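Local coordinates for protein pectinesterase inhibitor (Actinidia chinensis, PDB 1XG2) that inhibits pectin methylesterase by forming a protein-protein complex with the enzyme and may take part in regulating fruit ripening, at residues Phe40-Ala45 / Asp141-Ile146. Sequence-based numbering, arbitrary orientation.
Sequences FSIDIA and DIVLVI
Around Ser41 and Val143, whose CA atoms lie 5.9 Å apart, helix segments 40-45 and 141-146 run antiparallel at 157°, their axes approaching to 8.9 Å. With the small Ser41 at the nearest CA pair, a branched side chain of the partner helix can pack against main chain, as Val143 does: its CG2 methyl rests on the backbone of Ser41, 3.8 Å from Ser41 C. The other methyl, CG1, is swung anti to the backbone N (chi1 179°) and reaches CG1 of Ile42 at 3.8 Å, the two side chains crossing at about a right angle. One valine thus spans two consecutive residues of the opposing helix.

The Ser41 hydroxyl enters an apolar setting. In the conformer described here (Ser41 is modelled in two), OG comes within 3.3 Å of Ile142 CG2, while the far end of Ile146, a turn further along, presents CD1 at 3.9 Å. Because this OG lies beside its own backbone N (chi1 -76°), it can hydrogen-bond to Leu37 O one turn earlier, which satisfies a buried polar atom without calling on the other helix.

The contact belongs to the four-helix bundle of the inhibitor and joins helix 34-60 to helix 127-149. Ile42 continues onto Ala89 and Leu93 of helix 66-95, Val143 onto Ala105 of helix 98-118, and Ile142 and Ile146 meet Ile9 of the N-terminal helix 4-9.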
ATOM      1  N   PHE B  40      13.284  -6.348 -21.969  1.00 15.45           N
ATOM      2  CA  PHE B  40      13.043  -7.754 -22.250  1.00 15.48           C
ATOM      3  C   PHE B  40      12.385  -8.400 -21.040  1.00 14.73           C
ATOM      4  O   PHE B  40      11.416  -9.160 -21.168  1.00 14.97           O
ATOM      5  CB  PHE B  40      14.366  -8.457 -22.579  1.00 16.06           C
ATOM      6  CG  PHE B  40      14.206  -9.892 -22.939  1.00 17.06           C
ATOM      7  CD1 PHE B  40      13.804 -10.253 -24.216  1.00 19.43           C
ATOM      8  CD2 PHE B  40      14.432 -10.884 -22.000  1.00 18.52           C
ATOM      9  CE1 PHE B  40      13.637 -11.591 -24.561  1.00 21.14           C
ATOM     10  CE2 PHE B  40      14.254 -12.228 -22.338  1.00 19.48           C
ATOM     11  CZ  PHE B  40      13.869 -12.576 -23.624  1.00 20.31           C
ATOM     12  N   SER B  41      12.915  -8.063 -19.874  1.00 14.09           N
ATOM     13  CA  SER B  41      12.457  -8.652 -18.627  1.00 13.92           C
ATOM     14  C   SER B  41      11.053  -8.167 -18.279  1.00 13.82           C
ATOM     15  O   SER B  41      10.211  -8.913 -17.797  1.00 13.24           O
ATOM     16  CB  SER B  41      13.436  -8.252 -17.522  1.00 14.37           C
ATOM     17  OG  SER B  41      14.676  -9.137 -17.722  0.50 13.75           O
ATOM     18  N   ILE B  42      10.701  -6.920 -18.595  1.00 13.88           N
ATOM     19  CA  ILE B  42       9.324  -6.463 -18.378  1.00 13.84           C
ATOM     20  C   ILE B  42       8.388  -7.248 -19.298  1.00 14.05           C
ATOM     21  O   ILE B  42       7.339  -7.687 -18.870  1.00 13.82           O
ATOM     22  CB  ILE B  42       9.169  -4.930 -18.613  1.00 13.99           C
ATOM     23  CG1 ILE B  42       9.985  -4.128 -17.608  1.00 14.06           C
ATOM     24  CG2 ILE B  42       7.699  -4.505 -18.504  1.00 14.33           C
ATOM     25  CD1 ILE B  42      10.201  -2.671 -18.042  1.00 15.56           C
ATOM     26  N   ASP B  43       8.783  -7.429 -20.548  1.00 14.75           N
ATOM     27  CA  ASP B  43       7.967  -8.156 -21.523  1.00 16.00           C
ATOM     28  C   ASP B  43       7.665  -9.566 -21.035  1.00 15.74           C
ATOM     29  O   ASP B  43       6.530 -10.018 -21.124  1.00 15.48           O
ATOM     30  CB  ASP B  43       8.668  -8.242 -22.879  1.00 16.40           C
ATOM     31  CG  ASP B  43       8.668  -6.923 -23.640  1.00 19.00           C
ATOM     32  OD1 ASP B  43       8.067  -5.911 -23.176  1.00 20.21           O
ATOM     33  OD2 ASP B  43       9.282  -6.817 -24.722  1.00 22.22           O
ATOM     34  N   ILE B  44       8.682 -10.234 -20.495  1.00 15.52           N
ATOM     35  CA  ILE B  44       8.542 -11.578 -19.955  1.00 16.52           C
ATOM     36  C   ILE B  44       7.580 -11.601 -18.776  1.00 15.80           C
ATOM     37  O   ILE B  44       6.713 -12.474 -18.695  1.00 15.22           O
ATOM     38  CB  ILE B  44       9.927 -12.126 -19.506  1.00 17.03           C
ATOM     39  CG1 ILE B  44      10.837 -12.368 -20.717  1.00 19.84           C
ATOM     40  CG2 ILE B  44       9.768 -13.401 -18.723  1.00 19.23           C
ATOM     41  CD1 ILE B  44      10.486 -13.577 -21.525  1.00 22.23           C
ATOM     42  N   ALA B  45       7.743 -10.646 -17.857  1.00 14.85           N
ATOM     43  CA  ALA B  45       6.888 -10.576 -16.692  1.00 14.18           C
ATOM     44  C   ALA B  45       5.436 -10.288 -17.066  1.00 14.00           C
ATOM     45  O   ALA B  45       4.531 -10.926 -16.537  1.00 13.03           O
ATOM     46  CB  ALA B  45       7.399  -9.540 -15.717  1.00 14.18           C
ATOM     47  N   ASP B 141      11.051  -9.589  -9.984  1.00 11.71           N
ATOM     48  CA  ASP B 141      12.286  -9.341  -9.258  1.00 12.13           C
ATOM     49  C   ASP B 141      13.469  -9.081 -10.209  1.00 12.02           C
ATOM     50  O   ASP B 141      14.354  -8.294  -9.888  1.00 11.85           O
ATOM     51  CB  ASP B 141      12.589 -10.494  -8.320  1.00 12.75           C
ATOM     52  CG  ASP B 141      13.507 -10.097  -7.203  1.00 15.04           C
ATOM     53  OD1 ASP B 141      13.379  -8.970  -6.669  1.00 16.52           O
ATOM     54  OD2 ASP B 141      14.371 -10.858  -6.769  1.00 15.31           O
ATOM     55  N   ILE B 142      13.476  -9.711 -11.382  1.00 12.03           N
ATOM     56  CA  ILE B 142      14.495  -9.409 -12.382  1.00 11.52           C
ATOM     57  C   ILE B 142      14.391  -7.926 -12.753  1.00 11.34           C
ATOM     58  O   ILE B 142      15.383  -7.218 -12.836  1.00  9.90           O
ATOM     59  CB  ILE B 142      14.372 -10.300 -13.651  1.00 12.08           C
ATOM     60  CG1 ILE B 142      14.468 -11.789 -13.312  1.00 12.43           C
ATOM     61  CG2 ILE B 142      15.509  -9.998 -14.608  1.00 13.00           C
ATOM     62  CD1 ILE B 142      14.003 -12.691 -14.432  1.00 13.87           C
ATOM     63  N   VAL B 143      13.169  -7.463 -12.961  1.00 10.84           N
ATOM     64  CA  VAL B 143      12.945  -6.077 -13.318  1.00 10.91           C
ATOM     65  C   VAL B 143      13.388  -5.157 -12.198  1.00 10.59           C
ATOM     66  O   VAL B 143      14.021  -4.148 -12.451  1.00 10.05           O
ATOM     67  CB  VAL B 143      11.463  -5.799 -13.639  1.00 10.69           C
ATOM     68  CG1 VAL B 143      11.264  -4.333 -13.994  1.00 10.62           C
ATOM     69  CG2 VAL B 143      10.995  -6.690 -14.772  1.00 11.59           C
ATOM     70  N   LEU B 144      13.066  -5.512 -10.963  1.00 10.81           N
ATOM     71  CA  LEU B 144      13.450  -4.695  -9.815  1.00 10.82           C
ATOM     72  C   LEU B 144      14.973  -4.579  -9.707  1.00 10.89           C
ATOM     73  O   LEU B 144      15.502  -3.504  -9.462  1.00 10.30           O
ATOM     74  CB  LEU B 144      12.869  -5.278  -8.519  1.00 11.10           C
ATOM     75  CG  LEU B 144      11.350  -5.186  -8.381  1.00 12.04           C
ATOM     76  CD1 LEU B 144      10.833  -6.047  -7.235  1.00 12.38           C
ATOM     77  CD2 LEU B 144      10.929  -3.724  -8.150  1.00 13.61           C
ATOM     78  N   VAL B 145      15.681  -5.690  -9.911  1.00 10.67           N
ATOM     79  CA  VAL B 145      17.136  -5.683  -9.789  1.00 10.76           C
ATOM     80  C   VAL B 145      17.737  -4.766 -10.860  1.00 10.84           C
ATOM     81  O   VAL B 145      18.628  -3.954 -10.588  1.00 11.86           O
ATOM     82  CB  VAL B 145      17.711  -7.105  -9.884  1.00 10.48           C
ATOM     83  CG1 VAL B 145      19.247  -7.071 -10.103  1.00 12.17           C
ATOM     84  CG2 VAL B 145      17.383  -7.875  -8.630  1.00  9.99           C
ATOM     85  N   ILE B 146      17.221  -4.860 -12.069  1.00 10.89           N
ATOM     86  CA  ILE B 146      17.728  -4.047 -13.151  1.00 11.20           C
ATOM     87  C   ILE B 146      17.433  -2.569 -12.843  1.00 11.38           C
ATOM     88  O   ILE B 146      18.299  -1.711 -13.037  1.00 11.65           O
ATOM     89  CB  ILE B 146      17.128  -4.519 -14.492  1.00 11.04           C
ATOM     90  CG1 ILE B 146      17.705  -5.886 -14.884  1.00 10.96           C
ATOM     91  CG2 ILE B 146      17.420  -3.538 -15.604  1.00 12.18           C
ATOM     92  CD1 ILE B 146      17.027  -6.502 -16.084  1.00 10.77           C
TER